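Local coordinates for SusD family protein (PDB 7KV1) that probably binds beta-glucans at the surface of a gut Bacteroides cell, as a surface glycan-binding protein of the SusD family, at residues G335-L341 with Q372-L378; T343-F347 with R459-V463; S317-F321 with C358-A362. One frame throughout, in Å; residues are numbered along the deposited sequence.

Contact 1: G335-L341 with Q372-L378; sequences GFMPMRL and QDTHIWL
Two hydrogen bonds grip the backbone of M339 from the 372-378 side. Its N-H gives to I376 O at 3.0 Å, the N-H...O angle 150° and the donor well above the carbonyl plane. Its carbonyl accepts the hydroxyl of T374, OG1 to M339 O being 2.7 Å, with the donor somewhat tilted from the plane. With chi1 at 62°, T374 holds OG1 between its own N and carbonyl carbon, where the same oxygen also takes the N-H of I376 and closes an ST turn. A valine here would probably leave the carbonyl of M339 and the N-H of I376 each without this hydroxyl partner and free the turn to shift. A water adds a polar bridge, donating to M337 O and accepting from L378 N.

The loop 335-341 thus runs beside strand 376-378, which pairs antiparallel with strand 358-360 in a two-stranded sheet of the SusD-family region.

Apolar contacts fill in around these bonds. M339 reaches the strand through two parts of its chain: CB lies 3.7 Å from I376 CG2, and the methyl CE, turned back by the bend at chi3 (-70°), lies 4.0 Å from L378 CD1. P338 CD lies 4.0 Å from W377 CZ3, and the CD1 methyls of L341 and I376 also touch.

Carbonyl oxygens meet carbon as well: P338 CB lies 3.4 Å from Q372 O, and F336 O sits at the indole edge of W377, in the ring plane and 3.4 Å from CZ3. The indole NE1 is hydrogen-bonded to Y367 OH, which limits how the ring can turn.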
loop_
_atom_site.group_PDB
_atom_site.type_symbol
_atom_site.label_atom_id
_atom_site.label_comp_id
_atom_site.label_asym_id
_atom_site.label_seq_id
_atom_site.Cartn_x
_atom_site.Cartn_y
_atom_site.Cartn_z
ATOM N N GLY A 335 -0.718 20.748 -1.874
ATOM C CA GLY A 335 -2.021 20.782 -1.190
ATOM C C GLY A 335 -2.920 19.611 -1.569
ATOM O O GLY A 335 -4.121 19.739 -1.378
ATOM N N PHE A 336 -2.370 18.497 -2.037
ATOM C CA PHE A 336 -3.142 17.234 -2.161
ATOM C C PHE A 336 -3.249 16.528 -0.804
ATOM O O PHE A 336 -2.433 16.799 0.088
ATOM C CB PHE A 336 -2.533 16.296 -3.182
ATOM C CG PHE A 336 -2.636 16.839 -4.573
ATOM C CD1 PHE A 336 -3.838 16.772 -5.253
ATOM C CD2 PHE A 336 -1.534 17.414 -5.186
ATOM C CE1 PHE A 336 -3.930 17.257 -6.545
ATOM C CE2 PHE A 336 -1.647 17.937 -6.469
ATOM C CZ PHE A 336 -2.841 17.860 -7.136
ATOM N N MET A 337 -4.270 15.671 -0.661
ATOM C CA MET A 337 -4.528 14.860 0.556
ATOM C C MET A 337 -4.637 15.735 1.798
ATOM O O MET A 337 -4.035 15.408 2.825
ATOM C CB MET A 337 -3.425 13.826 0.764
ATOM C CG MET A 337 -3.303 12.869 -0.403
ATOM S SD MET A 337 -4.334 11.400 -0.167
ATOM C CE MET A 337 -3.296 10.504 0.983
ATOM N N PRO A 338 -5.453 16.821 1.799
ATOM C CA PRO A 338 -5.895 17.399 3.054
ATOM C C PRO A 338 -6.506 16.260 3.875
ATOM O O PRO A 338 -7.333 15.475 3.333
ATOM C CB PRO A 338 -6.986 18.414 2.722
ATOM C CG PRO A 338 -6.963 18.570 1.236
ATOM C CD PRO A 338 -6.044 17.512 0.649
ATOM N N MET A 339 -6.105 16.182 5.135
ATOM C CA MET A 339 -6.699 15.215 6.078
ATOM C C MET A 339 -8.084 15.703 6.534
ATOM O O MET A 339 -8.211 16.872 7.017
ATOM C CB MET A 339 -5.823 14.971 7.303
ATOM C CG MET A 339 -6.353 13.781 8.095
ATOM S SD MET A 339 -5.277 13.356 9.410
ATOM C CE MET A 339 -3.940 12.697 8.424
ATOM N N ARG A 340 -9.076 14.814 6.507
ATOM C CA ARG A 340 -10.451 15.169 6.959
ATOM C C ARG A 340 -10.435 15.424 8.461
ATOM O O ARG A 340 -9.684 14.729 9.185
ATOM C CB ARG A 340 -11.494 14.110 6.611
ATOM C CG ARG A 340 -11.613 13.929 5.112
ATOM C CD ARG A 340 -12.266 12.637 4.640
ATOM N NE ARG A 340 -13.683 12.599 4.872
ATOM C CZ ARG A 340 -14.569 12.007 4.058
ATOM N NH1 ARG A 340 -14.201 11.475 2.897
ATOM N NH2 ARG A 340 -15.841 12.045 4.379
ATOM N N LEU A 341 -11.260 16.370 8.901
ATOM C CA LEU A 341 -11.430 16.680 10.343
ATOM C C LEU A 341 -11.917 15.428 11.076
ATOM O O LEU A 341 -11.500 15.174 12.214
ATOM C CB LEU A 341 -12.427 17.841 10.505
ATOM C CG LEU A 341 -12.703 18.288 11.949
ATOM C CD1 LEU A 341 -11.412 18.620 12.700
ATOM C CD2 LEU A 341 -13.650 19.491 11.966
ATOM N N GLN A 372 -10.471 22.198 -0.732
ATOM C CA GLN A 372 -10.829 21.239 0.358
ATOM C C GLN A 372 -9.844 21.362 1.533
ATOM O O GLN A 372 -9.727 20.401 2.318
ATOM C CB GLN A 372 -10.906 19.798 -0.182
ATOM C CG GLN A 372 -11.830 19.637 -1.375
ATOM C CD GLN A 372 -11.724 18.261 -1.978
ATOM O OE1 GLN A 372 -10.666 17.854 -2.469
ATOM N NE2 GLN A 372 -12.842 17.550 -1.966
ATOM N N ASP A 373 -9.165 22.507 1.676
ATOM C CA ASP A 373 -8.246 22.768 2.803
ATOM C C ASP A 373 -8.961 22.512 4.156
ATOM O O ASP A 373 -10.143 22.895 4.300
ATOM C CB ASP A 373 -7.733 24.208 2.793
ATOM C CG ASP A 373 -6.756 24.464 3.921
ATOM O OD1 ASP A 373 -5.609 23.952 3.862
ATOM O OD2 ASP A 373 -7.183 25.095 4.891
ATOM N N THR A 374 -8.257 21.926 5.120
ATOM C CA THR A 374 -8.760 21.663 6.499
ATOM C C THR A 374 -7.777 22.219 7.525
ATOM O O THR A 374 -8.116 22.168 8.722
ATOM C CB THR A 374 -8.960 20.162 6.765
ATOM O OG1 THR A 374 -7.703 19.493 6.654
ATOM C CG2 THR A 374 -9.953 19.529 5.809
ATOM N N HIS A 375 -6.597 22.669 7.078
ATOM C CA HIS A 375 -5.443 23.021 7.956
ATOM C C HIS A 375 -4.952 21.762 8.679
ATOM O O HIS A 375 -4.216 21.915 9.684
ATOM C CB HIS A 375 -5.804 24.146 8.952
ATOM C CG HIS A 375 -5.387 25.497 8.472
ATOM N ND1 HIS A 375 -5.711 25.951 7.204
ATOM C CD2 HIS A 375 -4.633 26.473 9.045
ATOM C CE1 HIS A 375 -5.182 27.152 7.018
ATOM N NE2 HIS A 375 -4.524 27.501 8.125
ATOM N N ILE A 376 -5.321 20.567 8.185
ATOM C CA ILE A 376 -4.751 19.284 8.699
ATOM C C ILE A 376 -4.149 18.539 7.520
ATOM O O ILE A 376 -4.803 18.500 6.468
ATOM C CB ILE A 376 -5.772 18.399 9.430
ATOM C CG1 ILE A 376 -6.650 19.192 10.395
ATOM C CG2 ILE A 376 -5.067 17.243 10.123
ATOM C CD1 ILE A 376 -7.766 18.384 10.969
ATOM N N TRP A 377 -2.979 17.953 7.750
ATOM C CA TRP A 377 -2.181 17.234 6.749
ATOM C C TRP A 377 -1.649 15.955 7.374
ATOM O O TRP A 377 -1.710 15.827 8.619
ATOM C CB TRP A 377 -1.056 18.133 6.247
ATOM C CG TRP A 377 -1.535 19.453 5.723
ATOM C CD1 TRP A 377 -1.623 20.639 6.398
ATOM C CD2 TRP A 377 -2.079 19.701 4.415
ATOM N NE1 TRP A 377 -2.179 21.605 5.591
ATOM C CE2 TRP A 377 -2.434 21.065 4.359
ATOM C CE3 TRP A 377 -2.301 18.904 3.288
ATOM C CZ2 TRP A 377 -2.998 21.638 3.214
ATOM C CZ3 TRP A 377 -2.841 19.479 2.157
ATOM C CH2 TRP A 377 -3.188 20.824 2.121
ATOM N N LEU A 378 -1.107 15.066 6.545
ATOM C CA LEU A 378 -0.506 13.792 7.024
ATOM C C LEU A 378 0.894 14.094 7.585
ATOM O O LEU A 378 1.785 14.505 6.823
ATOM C CB LEU A 378 -0.466 12.783 5.870
ATOM C CG LEU A 378 0.152 11.425 6.174
ATOM C CD1 LEU A 378 -0.659 10.665 7.202
ATOM C CD2 LEU A 378 0.287 10.605 4.890
HETATM O O HOH W 1 -1.410 15.372 3.670
#

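Contact 2: T343-F347 with R459-V463; sequences TYQMF and RLEFV
M346 lays its sulfur over one face of the R459 guanidinium, SD standing 3.3 Å above the plane and displaced toward the rim on the NE side. Chi1 of 75° places CG between the backbone N and carbonyl carbon, at the start of an extended chain (chi3 179°) that carries SD across to R459. The arginine is also extended from CG to NE, and the two chains cross at a slant.

On either side of the sulfur along the chain, M346 runs past its apolar neighbours in the opposite sense: CG lies 3.8 Å from L460 CD2, and CE presses on V463 CG2 at 3.5 Å, tighter than usual for two carbons. V463 also meets T343 tip to tip, V463 CG1 to T343 CG2 being 3.9 Å. The F347 ring turns its edge to the backbone, with L460 O near the ring plane and 3.4 Å from CE1, while CD1 of F347 lies 4.0 Å from L460 CD2.

This joins helix 341-345 and the residues after it to the C-terminal turn of helix 451-461 and V463 beyond it, within the SusD-family region. T343 OG1 is hydrogen-bonded to N81 O, and R459 NH2 has a weak hydrogen bond to N81 OD1.

No hydrogen bond crosses between the two segments, and their cohesion probably rests on dispersion, on a polarisable sulfur over the guanidinium and on an aromatic edge facing a carbonyl oxygen.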
loop_
_atom_site.group_PDB
_atom_site.type_symbol
_atom_site.label_atom_id
_atom_site.label_comp_id
_atom_site.label_asym_id
_atom_site.label_seq_id
_atom_site.Cartn_x
_atom_site.Cartn_y
_atom_site.Cartn_z
ATOM N N THR A 343 -11.159 12.440 10.466
ATOM C CA THR A 343 -9.984 11.560 10.700
ATOM C C THR A 343 -9.207 12.008 11.949
ATOM O O THR A 343 -8.692 11.137 12.713
ATOM C CB THR A 343 -9.095 11.508 9.457
ATOM O OG1 THR A 343 -9.975 11.281 8.360
ATOM C CG2 THR A 343 -8.026 10.446 9.533
ATOM N N TYR A 344 -9.026 13.313 12.126
ATOM C CA TYR A 344 -8.398 13.831 13.360
ATOM C C TYR A 344 -9.296 13.438 14.538
ATOM O O TYR A 344 -8.802 12.896 15.552
ATOM C CB TYR A 344 -8.142 15.332 13.238
ATOM C CG TYR A 344 -7.636 15.950 14.510
ATOM C CD1 TYR A 344 -6.291 15.919 14.845
ATOM C CD2 TYR A 344 -8.523 16.525 15.406
ATOM C CE1 TYR A 344 -5.832 16.461 16.039
ATOM C CE2 TYR A 344 -8.083 17.085 16.596
ATOM C CZ TYR A 344 -6.736 17.043 16.912
ATOM O OH TYR A 344 -6.322 17.544 18.105
ATOM N N GLN A 345 -10.595 13.685 14.433
ATOM C CA GLN A 345 -11.534 13.540 15.596
ATOM C C GLN A 345 -11.782 12.072 15.990
ATOM O O GLN A 345 -12.219 11.844 17.127
ATOM C CB GLN A 345 -12.868 14.229 15.295
ATOM C CG GLN A 345 -12.719 15.727 15.136
ATOM C CD GLN A 345 -14.014 16.396 14.742
ATOM O OE1 GLN A 345 -14.876 15.820 14.081
ATOM N NE2 GLN A 345 -14.137 17.645 15.135
ATOM N N MET A 346 -11.440 11.075 15.171
ATOM C CA MET A 346 -11.724 9.654 15.539
ATOM C C MET A 346 -10.734 9.192 16.615
ATOM O O MET A 346 -11.012 8.199 17.279
ATOM C CB MET A 346 -11.656 8.723 14.322
ATOM C CG MET A 346 -10.238 8.430 13.840
ATOM S SD MET A 346 -10.308 7.607 12.212
ATOM C CE MET A 346 -8.559 7.408 11.886
ATOM N N PHE A 347 -9.592 9.867 16.791
ATOM C CA PHE A 347 -8.599 9.454 17.801
ATOM C C PHE A 347 -9.024 9.959 19.180
ATOM O O PHE A 347 -9.457 11.141 19.304
ATOM C CB PHE A 347 -7.202 9.955 17.423
ATOM C CG PHE A 347 -6.585 9.339 16.185
ATOM C CD1 PHE A 347 -5.858 8.166 16.259
ATOM C CD2 PHE A 347 -6.586 10.027 14.986
ATOM C CE1 PHE A 347 -5.234 7.646 15.143
ATOM C CE2 PHE A 347 -5.978 9.495 13.862
ATOM C CZ PHE A 347 -5.325 8.293 13.935
ATOM N N ARG A 459 -7.972 1.011 11.029
ATOM C CA ARG A 459 -8.237 2.389 10.573
ATOM C C ARG A 459 -7.356 3.357 11.384
ATOM O O ARG A 459 -6.751 4.270 10.805
ATOM C CB ARG A 459 -9.712 2.754 10.757
ATOM C CG ARG A 459 -10.013 4.150 10.234
ATOM C CD ARG A 459 -11.392 4.750 10.403
ATOM N NE ARG A 459 -11.345 5.934 9.524
ATOM C CZ ARG A 459 -12.264 6.883 9.453
ATOM N NH1 ARG A 459 -13.335 6.838 10.228
ATOM N NH2 ARG A 459 -12.074 7.912 8.638
ATOM N N LEU A 460 -7.278 3.156 12.693
ATOM C CA LEU A 460 -6.485 4.045 13.569
ATOM C C LEU A 460 -4.985 3.902 13.256
ATOM O O LEU A 460 -4.224 4.917 13.343
ATOM C CB LEU A 460 -6.793 3.739 15.035
ATOM C CG LEU A 460 -8.237 3.954 15.488
ATOM C CD1 LEU A 460 -8.426 3.422 16.912
ATOM C CD2 LEU A 460 -8.609 5.427 15.453
ATOM N N GLU A 461 -4.542 2.703 12.914
ATOM C CA GLU A 461 -3.106 2.360 12.864
ATOM C C GLU A 461 -2.484 2.840 11.547
ATOM O O GLU A 461 -1.296 3.171 11.575
ATOM C CB GLU A 461 -2.933 0.861 13.074
ATOM C CG GLU A 461 -1.495 0.350 13.112
ATOM C CD GLU A 461 -0.676 0.800 14.304
ATOM O OE1 GLU A 461 -1.294 1.166 15.304
ATOM O OE2 GLU A 461 0.595 0.772 14.217
ATOM N N PHE A 462 -3.246 2.875 10.454
ATOM C CA PHE A 462 -2.676 2.922 9.085
ATOM C C PHE A 462 -3.118 4.163 8.300
ATOM O O PHE A 462 -3.037 4.156 7.062
ATOM C CB PHE A 462 -3.002 1.618 8.363
ATOM C CG PHE A 462 -2.362 0.413 8.997
ATOM C CD1 PHE A 462 -0.984 0.313 9.126
ATOM C CD2 PHE A 462 -3.139 -0.632 9.451
ATOM C CE1 PHE A 462 -0.412 -0.771 9.761
ATOM C CE2 PHE A 462 -2.564 -1.750 10.040
ATOM C CZ PHE A 462 -1.199 -1.808 10.200
ATOM N N VAL A 463 -3.540 5.225 8.972
ATOM C CA VAL A 463 -3.945 6.470 8.259
ATOM C C VAL A 463 -2.780 6.911 7.365
ATOM O O VAL A 463 -1.684 7.065 7.867
ATOM C CB VAL A 463 -4.416 7.593 9.198
ATOM C CG1 VAL A 463 -4.680 8.880 8.433
ATOM C CG2 VAL A 463 -5.631 7.177 9.998
#

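Contact 3: S317-F321 with C358-A362; sequences SPNSF and CWVIA
The two backbones stay well apart, the nearest CA atoms being S317 with W359 at 9.6 Å and P318 with I361 at 9.4 Å, and no hydrogen bond crosses between them; the gap is bridged by side chains alone.

W359 and F321 form a T-shaped pair. The edge of the indole six-membered ring points at the face of the phenyl ring, the planes stand at 79° and the centroids are 5.6 Å apart. The closest atoms are F321 CZ and W359 CZ2, at 3.8 Å. In both residues CG lies anti to the backbone N (chi1 -175° for F321, 173° for W359), a torsion that carries each ring out toward the other segment.

P318 CD lies 3.7 Å from W359 CZ3, approaching the indole obliquely. I361, just after the strand, closes the group. Its methyl CD1 lies over one face of the W359 ring, 3.7 Å above the plane and offset toward the rim. The same methyl touches P318 CG at 3.7 Å and F321 CE1 at 3.7 Å, so a single carbon meets the proline, the phenyl and the indole together. All four residues are buried.

Partners beyond the two segments extend the group: R382 makes a cation-pi contact with W359, the ring of W327 meets that of F321, and W377 touches both P318 and I361.

This is a small buried hydrophobic cluster at the periphery of the fold, where the loop after helix 312-315 packs on the two-stranded antiparallel sheet of 358-360 and 376-378, using W359 on the strand and I361 just beyond it, alternate positions whose side chains both point toward the loop.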
loop_
_atom_site.group_PDB
_atom_site.type_symbol
_atom_site.label_atom_id
_atom_site.label_comp_id
_atom_site.label_asym_id
_atom_site.label_seq_id
_atom_site.Cartn_x
_atom_site.Cartn_y
_atom_site.Cartn_z
ATOM N N SER A 317 1.537 18.474 1.160
ATOM C CA SER A 317 1.868 19.595 2.073
ATOM C C SER A 317 1.150 20.870 1.616
ATOM O O SER A 317 0.762 21.037 0.463
ATOM C CB SER A 317 3.374 19.771 2.166
ATOM O OG SER A 317 3.968 19.874 0.879
ATOM N N PRO A 318 0.951 21.831 2.534
ATOM C CA PRO A 318 0.316 23.091 2.177
ATOM C C PRO A 318 1.173 23.947 1.231
ATOM O O PRO A 318 2.380 23.903 1.290
ATOM C CB PRO A 318 0.088 23.760 3.542
ATOM C CG PRO A 318 1.151 23.142 4.435
ATOM C CD PRO A 318 1.315 21.727 3.957
ATOM N N ASN A 319 0.470 24.718 0.422
ATOM C CA ASN A 319 1.001 25.625 -0.612
ATOM C C ASN A 319 1.393 26.984 -0.018
ATOM O O ASN A 319 0.646 27.498 0.826
ATOM C CB ASN A 319 -0.053 25.848 -1.694
ATOM C CG ASN A 319 0.511 26.594 -2.883
ATOM O OD1 ASN A 319 0.309 27.794 -3.005
ATOM N ND2 ASN A 319 1.221 25.885 -3.738
ATOM N N SER A 320 2.501 27.561 -0.491
ATOM C CA SER A 320 3.010 28.911 -0.102
ATOM C C SER A 320 3.079 28.973 1.420
ATOM O O SER A 320 2.566 29.946 2.018
ATOM C CB SER A 320 2.141 30.030 -0.669
ATOM O OG SER A 320 1.880 29.838 -2.065
ATOM N N PHE A 321 3.587 27.916 2.036
ATOM C CA PHE A 321 3.647 27.791 3.508
ATOM C C PHE A 321 4.617 28.846 4.038
ATOM O O PHE A 321 5.745 28.889 3.576
ATOM C CB PHE A 321 4.114 26.381 3.869
ATOM C CG PHE A 321 4.110 26.047 5.346
ATOM C CD1 PHE A 321 2.944 26.095 6.089
ATOM C CD2 PHE A 321 5.273 25.645 5.980
ATOM C CE1 PHE A 321 2.944 25.756 7.435
ATOM C CE2 PHE A 321 5.283 25.339 7.337
ATOM C CZ PHE A 321 4.110 25.376 8.057
ATOM N N CYS A 358 -1.444 13.281 12.342
ATOM C CA CYS A 358 -2.156 14.517 11.977
ATOM C C CYS A 358 -1.228 15.698 12.219
ATOM O O CYS A 358 -0.904 15.969 13.385
ATOM C CB CYS A 358 -3.444 14.665 12.779
ATOM S SG CYS A 358 -4.529 13.216 12.707
ATOM N N TRP A 359 -0.798 16.364 11.155
ATOM C CA TRP A 359 -0.073 17.656 11.243
ATOM C C TRP A 359 -1.104 18.774 11.223
ATOM O O TRP A 359 -1.715 18.989 10.165
ATOM C CB TRP A 359 0.928 17.763 10.106
ATOM C CG TRP A 359 1.603 19.088 9.998
ATOM C CD1 TRP A 359 1.765 20.038 10.972
ATOM C CD2 TRP A 359 2.259 19.585 8.821
ATOM N NE1 TRP A 359 2.490 21.089 10.481
ATOM C CE2 TRP A 359 2.813 20.832 9.165
ATOM C CE3 TRP A 359 2.430 19.088 7.525
ATOM C CZ2 TRP A 359 3.474 21.611 8.222
ATOM C CZ3 TRP A 359 3.124 19.840 6.603
ATOM C CH2 TRP A 359 3.649 21.081 6.960
ATOM N N VAL A 360 -1.381 19.371 12.381
ATOM C CA VAL A 360 -2.445 20.394 12.532
ATOM C C VAL A 360 -1.745 21.748 12.438
ATOM O O VAL A 360 -0.824 21.997 13.240
ATOM C CB VAL A 360 -3.210 20.274 13.859
ATOM C CG1 VAL A 360 -4.200 21.422 14.026
ATOM C CG2 VAL A 360 -3.926 18.938 13.991
ATOM N N ILE A 361 -2.166 22.582 11.502
ATOM C CA ILE A 361 -1.632 23.968 11.367
ATOM C C ILE A 361 -2.626 24.922 12.041
ATOM O O ILE A 361 -3.799 24.863 11.719
ATOM C CB ILE A 361 -1.353 24.245 9.885
ATOM C CG1 ILE A 361 -0.329 23.217 9.380
ATOM C CG2 ILE A 361 -0.911 25.693 9.694
ATOM C CD1 ILE A 361 0.116 23.379 7.971
ATOM N N ALA A 362 -2.169 25.709 13.023
ATOM C CA ALA A 362 -2.975 26.723 13.753
ATOM C C ALA A 362 -3.715 27.610 12.735
ATOM O O ALA A 362 -3.093 27.942 11.695
ATOM C CB ALA A 362 -2.060 27.528 14.647
#

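All three contacts lie on one side of the chain's centre and within the SusD-family region. Contacts 1 and 3 have centres about 8 Å apart and share the antiparallel sheet of strands 358-360 and 376-378; they are tied by W377 O to W359 N and G335 N to S317 O, both probable backbone hydrogen bonds. The centre of contact 2, which joins helices 341-345 and 451-461, lies about 14 Å from that of contact 1 and about 18 Å from that of contact 3. M339 touches V463 and Y344 packs on C358. Along the chain the order is 317-321, 335-341, 343-347, 358-362, 372-378, 459-463, so each pair of contacts interleaves, linking sheet, loops and helices into one packed unit.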